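Local coordinates for protein LEOA (Escherichia coli, PDB 4AUR) that probably hydrolyses GTP as a bacterial dynamin-like protein of enterotoxigenic strains, with a GTPase domain and a long helical stalk, at residues 436-449 with 531-545. Sequence-based numbering, arbitrary orientation.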
loop_
_atom_site.group_PDB
_atom_site.type_symbol
_atom_site.label_atom_id
_atom_site.label_comp_id
_atom_site.label_asym_id
_atom_site.label_seq_id
_atom_site.Cartn_x
_atom_site.Cartn_y
_atom_site.Cartn_z
ATOM N N THR A 436 2.218 -21.411 -4.873
ATOM C CA THR A 436 1.210 -22.142 -4.173
ATOM C C THR A 436 -0.098 -21.994 -4.930
ATOM O O THR A 436 -0.834 -22.953 -5.137
ATOM C CB THR A 436 1.159 -21.588 -2.754
ATOM O OG1 THR A 436 2.346 -22.013 -2.088
ATOM C CG2 THR A 436 -0.023 -22.088 -1.981
ATOM N N ILE A 437 -0.366 -20.776 -5.347
ATOM C CA ILE A 437 -1.444 -20.468 -6.271
ATOM C C ILE A 437 -1.352 -21.320 -7.571
ATOM O O ILE A 437 -2.279 -22.061 -7.881
ATOM C CB ILE A 437 -1.460 -18.941 -6.533
ATOM C CG1 ILE A 437 -2.044 -18.229 -5.330
ATOM C CG2 ILE A 437 -2.294 -18.583 -7.732
ATOM C CD1 ILE A 437 -1.920 -16.742 -5.402
ATOM N N LEU A 438 -0.236 -21.257 -8.291
ATOM C CA LEU A 438 -0.114 -21.946 -9.584
ATOM C C LEU A 438 -0.158 -23.468 -9.526
ATOM O O LEU A 438 -0.519 -24.104 -10.499
ATOM C CB LEU A 438 1.178 -21.566 -10.297
ATOM C CG LEU A 438 1.444 -20.096 -10.611
ATOM C CD1 LEU A 438 2.375 -20.028 -11.811
ATOM C CD2 LEU A 438 0.177 -19.313 -10.897
ATOM N N ALA A 439 0.247 -24.065 -8.423
ATOM C CA ALA A 439 0.063 -25.487 -8.258
ATOM C C ALA A 439 -1.404 -25.787 -7.964
ATOM O O ALA A 439 -1.883 -26.872 -8.243
ATOM C CB ALA A 439 0.943 -26.006 -7.144
ATOM N N ALA A 440 -2.131 -24.839 -7.397
ATOM C CA ALA A 440 -3.553 -25.056 -7.184
ATOM C C ALA A 440 -4.311 -24.894 -8.496
ATOM O O ALA A 440 -5.262 -25.614 -8.750
ATOM C CB ALA A 440 -4.098 -24.101 -6.147
ATOM N N ARG A 441 -3.895 -23.935 -9.314
ATOM C CA ARG A 441 -4.465 -23.757 -10.623
ATOM C C ARG A 441 -4.109 -24.927 -11.538
ATOM O O ARG A 441 -4.857 -25.253 -12.430
ATOM C CB ARG A 441 -3.980 -22.451 -11.246
ATOM C CG ARG A 441 -4.801 -22.023 -12.441
ATOM C CD ARG A 441 -4.185 -20.861 -13.185
ATOM N NE ARG A 441 -2.946 -21.266 -13.846
ATOM C CZ ARG A 441 -2.183 -20.459 -14.579
ATOM N NH1 ARG A 441 -2.542 -19.203 -14.764
ATOM N NH2 ARG A 441 -1.054 -20.913 -15.126
ATOM N N ASP A 442 -2.956 -25.542 -11.330
ATOM C CA ASP A 442 -2.568 -26.686 -12.136
ATOM C C ASP A 442 -3.384 -27.914 -11.790
ATOM O O ASP A 442 -3.864 -28.591 -12.691
ATOM C CB ASP A 442 -1.078 -27.003 -11.987
ATOM C CG ASP A 442 -0.227 -26.232 -12.967
ATOM O OD1 ASP A 442 -0.795 -25.393 -13.716
ATOM O OD2 ASP A 442 1.009 -26.466 -12.981
ATOM N N THR A 443 -3.532 -28.197 -10.496
ATOM C CA THR A 443 -4.339 -29.301 -10.058
ATOM C C THR A 443 -5.759 -29.160 -10.576
ATOM O O THR A 443 -6.396 -30.149 -10.862
ATOM C CB THR A 443 -4.345 -29.406 -8.534
ATOM O OG1 THR A 443 -2.995 -29.429 -8.091
ATOM C CG2 THR A 443 -5.029 -30.678 -8.062
ATOM N N ILE A 444 -6.237 -27.939 -10.744
ATOM C CA ILE A 444 -7.595 -27.709 -11.244
ATOM C C ILE A 444 -7.733 -27.848 -12.753
ATOM O O ILE A 444 -8.782 -28.269 -13.246
ATOM C CB ILE A 444 -8.112 -26.340 -10.781
ATOM C CG1 ILE A 444 -8.403 -26.449 -9.281
ATOM C CG2 ILE A 444 -9.329 -25.884 -11.587
ATOM C CD1 ILE A 444 -8.974 -25.216 -8.650
ATOM N N GLY A 445 -6.675 -27.502 -13.479
ATOM C CA GLY A 445 -6.642 -27.676 -14.920
ATOM C C GLY A 445 -6.517 -29.127 -15.361
ATOM O O GLY A 445 -6.705 -29.417 -16.531
ATOM N N LYS A 446 -6.186 -30.025 -14.433
ATOM C CA LYS A 446 -6.123 -31.463 -14.713
ATOM C C LYS A 446 -7.389 -32.175 -14.264
ATOM O O LYS A 446 -7.761 -33.179 -14.845
ATOM C CB LYS A 446 -4.912 -32.116 -14.037
ATOM C CG LYS A 446 -5.058 -33.630 -13.867
ATOM C CD LYS A 446 -3.748 -34.322 -13.503
ATOM C CE LYS A 446 -3.848 -35.842 -13.671
ATOM N NZ LYS A 446 -2.511 -36.507 -13.696
ATOM N N LEU A 447 -8.033 -31.688 -13.213
ATOM C CA LEU A 447 -9.320 -32.232 -12.815
ATOM C C LEU A 447 -10.338 -32.024 -13.927
ATOM O O LEU A 447 -10.998 -32.969 -14.341
ATOM C CB LEU A 447 -9.828 -31.560 -11.539
ATOM C CG LEU A 447 -8.993 -31.836 -10.296
ATOM C CD1 LEU A 447 -9.556 -31.056 -9.119
ATOM C CD2 LEU A 447 -8.903 -33.327 -9.986
ATOM N N THR A 448 -10.430 -30.780 -14.395
ATOM C CA THR A 448 -11.442 -30.298 -15.343
ATOM C C THR A 448 -11.447 -31.122 -16.619
ATOM O O THR A 448 -10.418 -31.195 -17.314
ATOM C CB THR A 448 -11.153 -28.822 -15.720
ATOM O OG1 THR A 448 -10.945 -28.055 -14.527
ATOM C CG2 THR A 448 -12.290 -28.220 -16.506
ATOM N N GLY A 449 -12.588 -31.738 -16.944
ATOM C CA GLY A 449 -12.625 -32.589 -18.123
ATOM C C GLY A 449 -13.953 -33.181 -18.506
ATOM O O GLY A 449 -14.605 -33.819 -17.686
ATOM N N GLN A 531 -15.805 -33.784 -10.320
ATOM C CA GLN A 531 -14.819 -32.712 -10.187
ATOM C C GLN A 531 -15.227 -31.560 -9.268
ATOM O O GLN A 531 -14.372 -30.811 -8.804
ATOM C CB GLN A 531 -14.363 -32.170 -11.536
ATOM C CG GLN A 531 -15.469 -31.712 -12.448
ATOM C CD GLN A 531 -15.819 -32.761 -13.471
ATOM O OE1 GLN A 531 -14.925 -33.315 -14.139
ATOM N NE2 GLN A 531 -17.119 -33.055 -13.598
ATOM N N ILE A 532 -16.516 -31.399 -8.995
ATOM C CA ILE A 532 -16.937 -30.371 -8.047
ATOM C C ILE A 532 -16.377 -30.713 -6.674
ATOM O O ILE A 532 -15.824 -29.845 -6.023
ATOM C CB ILE A 532 -18.453 -30.178 -7.978
ATOM C CG1 ILE A 532 -18.970 -29.589 -9.291
ATOM C CG2 ILE A 532 -18.808 -29.211 -6.857
ATOM C CD1 ILE A 532 -20.444 -29.830 -9.544
ATOM N N GLN A 533 -16.500 -31.964 -6.226
ATOM C CA GLN A 533 -15.946 -32.309 -4.924
ATOM C C GLN A 533 -14.411 -32.187 -4.980
ATOM O O GLN A 533 -13.765 -31.651 -4.061
ATOM C CB GLN A 533 -16.382 -33.699 -4.491
ATOM C CG GLN A 533 -15.677 -34.222 -3.240
ATOM C CD GLN A 533 -16.366 -35.448 -2.655
ATOM O OE1 GLN A 533 -15.798 -36.542 -2.619
ATOM N NE2 GLN A 533 -17.599 -35.273 -2.205
ATOM N N GLN A 534 -13.841 -32.652 -6.079
ATOM C CA GLN A 534 -12.408 -32.617 -6.237
ATOM C C GLN A 534 -11.868 -31.189 -6.166
ATOM O O GLN A 534 -10.923 -30.939 -5.446
ATOM C CB GLN A 534 -11.997 -33.348 -7.519
ATOM C CG GLN A 534 -12.130 -34.857 -7.380
ATOM C CD GLN A 534 -12.143 -35.610 -8.702
ATOM O OE1 GLN A 534 -11.967 -35.032 -9.792
ATOM N NE2 GLN A 534 -12.358 -36.940 -8.612
HETATM N N MSE A 535 -12.492 -30.254 -6.868
HETATM C CA MSE A 535 -12.117 -28.850 -6.781
HETATM C C MSE A 535 -12.340 -28.279 -5.406
HETATM O O MSE A 535 -11.656 -27.373 -5.005
HETATM C CB MSE A 535 -12.947 -28.002 -7.726
HETATM C CG MSE A 535 -12.604 -28.291 -9.178
HETATM SE SE MSE A 535 -13.611 -27.194 -10.486
HETATM C CE MSE A 535 -14.576 -28.653 -11.390
ATOM N N GLU A 536 -13.324 -28.759 -4.678
ATOM C CA GLU A 536 -13.577 -28.244 -3.354
ATOM C C GLU A 536 -12.404 -28.587 -2.431
ATOM O O GLU A 536 -11.943 -27.746 -1.652
ATOM C CB GLU A 536 -14.878 -28.810 -2.801
ATOM C CG GLU A 536 -14.985 -28.721 -1.294
ATOM C CD GLU A 536 -16.358 -29.073 -0.792
ATOM O OE1 GLU A 536 -16.670 -30.286 -0.737
ATOM O OE2 GLU A 536 -17.110 -28.122 -0.447
ATOM N N GLN A 537 -11.950 -29.829 -2.528
ATOM C CA GLN A 537 -10.726 -30.313 -1.880
ATOM C C GLN A 537 -9.525 -29.380 -2.126
ATOM O O GLN A 537 -8.880 -28.892 -1.188
ATOM C CB GLN A 537 -10.424 -31.685 -2.455
ATOM C CG GLN A 537 -9.863 -32.742 -1.535
ATOM C CD GLN A 537 -9.505 -33.997 -2.342
ATOM O OE1 GLN A 537 -10.186 -34.353 -3.328
ATOM N NE2 GLN A 537 -8.421 -34.663 -1.943
ATOM N N VAL A 538 -9.262 -29.089 -3.390
ATOM C CA VAL A 538 -8.171 -28.200 -3.748
ATOM C C VAL A 538 -8.351 -26.842 -3.149
ATOM O O VAL A 538 -7.404 -26.237 -2.699
ATOM C CB VAL A 538 -8.090 -27.984 -5.257
ATOM C CG1 VAL A 538 -7.000 -26.967 -5.604
ATOM C CG2 VAL A 538 -7.887 -29.322 -5.970
ATOM N N VAL A 539 -9.562 -26.326 -3.185
ATOM C CA VAL A 539 -9.810 -24.996 -2.657
ATOM C C VAL A 539 -9.599 -25.034 -1.161
ATOM O O VAL A 539 -9.026 -24.120 -0.602
ATOM C CB VAL A 539 -11.239 -24.518 -2.976
ATOM C CG1 VAL A 539 -11.819 -23.638 -1.862
ATOM C CG2 VAL A 539 -11.250 -23.788 -4.308
ATOM N N THR A 540 -10.065 -26.115 -0.527
ATOM C CA THR A 540 -9.962 -26.280 0.909
ATOM C C THR A 540 -8.519 -26.306 1.336
ATOM O O THR A 540 -8.215 -25.837 2.405
ATOM C CB THR A 540 -10.611 -27.597 1.374
ATOM O OG1 THR A 540 -12.037 -27.516 1.243
ATOM C CG2 THR A 540 -10.270 -27.901 2.823
ATOM N N GLU A 541 -7.646 -26.894 0.520
ATOM C CA GLU A 541 -6.220 -26.996 0.842
ATOM C C GLU A 541 -5.556 -25.656 0.672
ATOM O O GLU A 541 -4.805 -25.202 1.522
ATOM C CB GLU A 541 -5.507 -27.997 -0.064
ATOM C CG GLU A 541 -5.714 -29.459 0.296
ATOM C CD GLU A 541 -4.751 -30.382 -0.454
ATOM O OE1 GLU A 541 -4.899 -30.548 -1.689
ATOM O OE2 GLU A 541 -3.827 -30.934 0.193
ATOM N N LEU A 542 -5.835 -25.013 -0.439
ATOM C CA LEU A 542 -5.315 -23.680 -0.659
ATOM C C LEU A 542 -5.646 -22.711 0.489
ATOM O O LEU A 542 -4.889 -21.778 0.758
ATOM C CB LEU A 542 -5.856 -23.130 -1.966
ATOM C CG LEU A 542 -5.096 -21.927 -2.469
ATOM C CD1 LEU A 542 -3.654 -22.301 -2.740
ATOM C CD2 LEU A 542 -5.729 -21.429 -3.742
ATOM N N ALA A 543 -6.777 -22.930 1.153
ATOM C CA ALA A 543 -7.185 -22.072 2.249
ATOM C C ALA A 543 -6.210 -22.227 3.394
ATOM O O ALA A 543 -5.776 -21.246 3.974
ATOM C CB ALA A 543 -8.596 -22.422 2.714
ATOM N N GLU A 544 -5.863 -23.468 3.695
ATOM C CA GLU A 544 -4.983 -23.790 4.813
ATOM C C GLU A 544 -3.577 -23.237 4.632
ATOM O O GLU A 544 -2.976 -22.793 5.575
ATOM C CB GLU A 544 -4.894 -25.312 4.991
ATOM C CG GLU A 544 -6.201 -25.969 5.436
ATOM C CD GLU A 544 -6.105 -27.494 5.541
ATOM O OE1 GLU A 544 -5.353 -28.125 4.744
ATOM O OE2 GLU A 544 -6.800 -28.068 6.415
ATOM N N LYS A 545 -3.069 -23.281 3.406
ATOM C CA LYS A 545 -1.726 -22.808 3.075
ATOM C C LYS A 545 -1.627 -21.294 3.098
ATOM O O LYS A 545 -0.546 -20.720 2.985
ATOM C CB LYS A 545 -1.340 -23.287 1.680
ATOM C CG LYS A 545 -1.301 -24.795 1.507
ATOM C CD LYS A 545 -0.683 -25.165 0.161
ATOM C CE LYS A 545 -0.295 -26.639 0.117
ATOM N NZ LYS A 545 -1.465 -27.531 0.380
#
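Val538 is the knob at the middle of this antiparallel helix pair, its side chain held in a hole formed by Ala440, Thr443, Ile444 and Leu447. The two branches divide the hole: CG1 lies 4.0 Å from Ile444 CG1 and also meets Ala440 CB, whereas CG2 comes within 3.8 Å of Thr443 CG2 and 4.0 Å of Leu447 CD1. The segment axes approach to 10.1 Å at 175°, which fits knobs-into-holes packing in a nearly aligned helical bundle.

The remaining apolar contacts lie on both sides of this knob. Leu542 straddles the small Ala440, its CD1 and CD2 both 3.9 Å from Ala440 CB, and CD1 also reaches Thr436 CG2 (3.7 Å); the aliphatic CD of Lys545 touches that same threonine methyl. At the other end, Leu447 CD1 lies against Gln534 CB (3.7 Å) and CG of the selenomethionine Met535, and its CD2 approaches the amide oxygen of Gln534.

The two segments share no hydrogen bond; Thr443 OG1 instead donates to Ala439 O of its own helix at 2.8 Å, nearly in line with the carbonyl (164°). With chi1 at -53° this hydroxyl sits beside the backbone N and CG2 anti to it, where the methyl meets Val538.

Around the pair, helix 368-408 meets Ile437, Ile444 and Gln531, while helix 275-343 packs on Ile437, Val539 and Leu542, placing the contact within the elongated dynamin-like helical domain.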